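Local coordinates for putative XRE-family transcriptional regulator (Rhodococcus sp., PDB 2OFY), which probably binds DNA through a helix-turn-helix domain of the XRE family and so may regulate transcription, at residues 44-48 with 49-53. Residues are numbered along the deposited sequence; the frame is centred on the assembly and turned at random. Where two conformers were deposited one is given.
Sequences LRKIE and TGRIA
Thr49 OG1 donates to Arg45 O at 2.7 Å, and Thr49 N reaches the same oxygen from the opposite face of the carbonyl plane, 3.0 Å away. One carbonyl of the last helical turn is thus gripped twice by a single residue. Threonine suits the place because its short beta-hydroxyl, turned back toward the carbonyl (chi1 61°), can donate and accept at once. OG1 accepts from Arg51 NE at 3.0 Å, with OG1 almost exactly in the guanidinium plane, so the hydroxyl bridges the carbonyl and the arginine. The backbone closes helix 41-48 with a Schellman motif: Arg51 N binds Lys46 O at 2.8 Å, and Gly50 N binds Ile47 O at 3.2 Å from above that carbonyl's plane. Gly50 supplies the positive phi (69°) of the turn, a conformation glycine adopts easily.

Bent at chi3 (-70°), Arg51 lays its guanidinium across the aliphatic stem of Lys46, whose CG sits over the centre of one face, 3.5 Å from CZ of Arg51. Arg45 runs alongside Arg51 in the same direction, Arg45 NE and Arg51 NH2 being 4.2 Å apart; Arg45 NE is salt-bridged to Glu42, whose carboxylate also makes a long, weak ion pair with Arg51. Ile52 folds back against the helix: its CD1 meets Lys46 CB at 3.6 Å and its CG1 meets Ile47 CG1. Ile47, buried, also touches Leu21 of helix 8-25 and Ile60 of helix 57-66, carrying this apolar contact into the core. Arg45 and Arg51 bring positive charge that may favour the negative end of the helix dipole, while Glu42 probably tempers their repulsion.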
loop_
_atom_site.group_PDB
_atom_site.type_symbol
_atom_site.label_atom_id
_atom_site.label_comp_id
_atom_site.label_asym_id
_atom_site.label_seq_id
_atom_site.Cartn_x
_atom_site.Cartn_y
_atom_site.Cartn_z
ATOM N N LEU A 44 -12.347 -0.913 -8.885
ATOM C CA LEU A 44 -12.146 -2.302 -8.409
ATOM C C LEU A 44 -11.821 -3.191 -9.617
ATOM O O LEU A 44 -10.889 -3.987 -9.552
ATOM C CB LEU A 44 -13.406 -2.796 -7.728
ATOM C CG LEU A 44 -13.230 -4.202 -7.149
ATOM C CD1 LEU A 44 -12.003 -4.302 -6.255
ATOM C CD2 LEU A 44 -14.539 -4.599 -6.442
ATOM N N ARG A 45 -12.547 -3.000 -10.719
ATOM C CA ARG A 45 -12.280 -3.741 -11.949
ATOM C C ARG A 45 -10.837 -3.572 -12.415
ATOM O O ARG A 45 -10.173 -4.529 -12.784
ATOM C CB ARG A 45 -13.232 -3.291 -13.069
ATOM C CG ARG A 45 -13.073 -4.112 -14.350
ATOM C CD ARG A 45 -13.991 -3.633 -15.470
ATOM N NE ARG A 45 -15.337 -3.290 -15.006
ATOM C CZ ARG A 45 -16.321 -4.157 -14.764
ATOM N NH1 ARG A 45 -16.146 -5.466 -14.930
ATOM N NH2 ARG A 45 -17.502 -3.701 -14.360
ATOM N N LYS A 46 -10.400 -2.310 -12.477
ATOM C CA LYS A 46 -9.058 -2.026 -12.905
ATOM C C LYS A 46 -8.071 -2.609 -11.929
ATOM O O LYS A 46 -7.053 -3.156 -12.351
ATOM C CB LYS A 46 -8.887 -0.516 -12.996
ATOM C CG LYS A 46 -9.568 0.024 -14.271
ATOM C CD LYS A 46 -9.443 1.568 -14.295
ATOM C CE LYS A 46 -10.153 2.090 -15.550
ATOM N NZ LYS A 46 -10.423 3.558 -15.520
ATOM N N ILE A 47 -8.351 -2.511 -10.626
ATOM C CA ILE A 47 -7.394 -3.140 -9.653
ATOM C C ILE A 47 -7.332 -4.671 -9.902
ATOM O O ILE A 47 -6.260 -5.258 -9.988
ATOM C CB ILE A 47 -7.787 -2.846 -8.190
ATOM C CG1 ILE A 47 -7.487 -1.354 -7.890
ATOM C CG2 ILE A 47 -7.011 -3.811 -7.248
ATOM C CD1 ILE A 47 -8.301 -0.912 -6.655
ATOM N N GLU A 48 -8.495 -5.311 -10.027
ATOM C CA GLU A 48 -8.550 -6.763 -10.127
ATOM C C GLU A 48 -7.855 -7.290 -11.386
ATOM O O GLU A 48 -7.380 -8.452 -11.433
ATOM C CB GLU A 48 -10.015 -7.221 -10.111
ATOM C CG GLU A 48 -10.601 -7.180 -8.742
ATOM C CD GLU A 48 -12.000 -7.818 -8.670
ATOM O OE1 GLU A 48 -12.607 -8.090 -9.717
ATOM O OE2 GLU A 48 -12.445 -8.018 -7.534
ATOM N N THR A 49 -7.866 -6.459 -12.431
ATOM C CA THR A 49 -7.351 -6.847 -13.733
ATOM C C THR A 49 -5.993 -6.238 -14.045
ATOM O O THR A 49 -5.500 -6.362 -15.197
ATOM C CB THR A 49 -8.360 -6.515 -14.861
ATOM O OG1 THR A 49 -8.582 -5.086 -14.854
ATOM C CG2 THR A 49 -9.670 -7.265 -14.633
ATOM N N GLY A 50 -5.397 -5.581 -13.062
ATOM C CA GLY A 50 -4.047 -4.989 -13.119
ATOM C C GLY A 50 -3.900 -3.791 -14.041
ATOM O O GLY A 50 -2.819 -3.568 -14.618
ATOM N N ARG A 51 -4.980 -3.013 -14.157
ATOM C CA ARG A 51 -5.042 -1.859 -15.054
ATOM C C ARG A 51 -4.735 -0.540 -14.328
ATOM O O ARG A 51 -4.746 0.546 -14.951
ATOM C CB ARG A 51 -6.404 -1.776 -15.788
ATOM C CG ARG A 51 -6.677 -2.908 -16.778
ATOM C CD ARG A 51 -7.993 -2.721 -17.522
ATOM N NE ARG A 51 -9.244 -2.880 -16.756
ATOM C CZ ARG A 51 -10.335 -2.124 -16.962
ATOM N NH1 ARG A 51 -10.324 -1.147 -17.867
ATOM N NH2 ARG A 51 -11.444 -2.313 -16.271
ATOM N N ILE A 52 -4.477 -0.589 -13.015
ATOM C CA ILE A 52 -4.056 0.646 -12.308
ATOM C C ILE A 52 -2.523 0.634 -12.218
ATOM O O ILE A 52 -1.944 -0.327 -11.655
ATOM C CB ILE A 52 -4.586 0.691 -10.841
ATOM C CG1 ILE A 52 -6.128 0.608 -10.732
ATOM C CG2 ILE A 52 -3.998 1.925 -10.071
ATOM C CD1 ILE A 52 -6.867 1.823 -11.226
ATOM N N ALA A 53 -1.861 1.695 -12.708
ATOM C CA ALA A 53 -0.395 1.744 -12.772
ATOM C C ALA A 53 0.241 1.634 -11.380
ATOM O O ALA A 53 1.118 0.784 -11.151
ATOM C CB ALA A 53 0.069 3.063 -13.458
#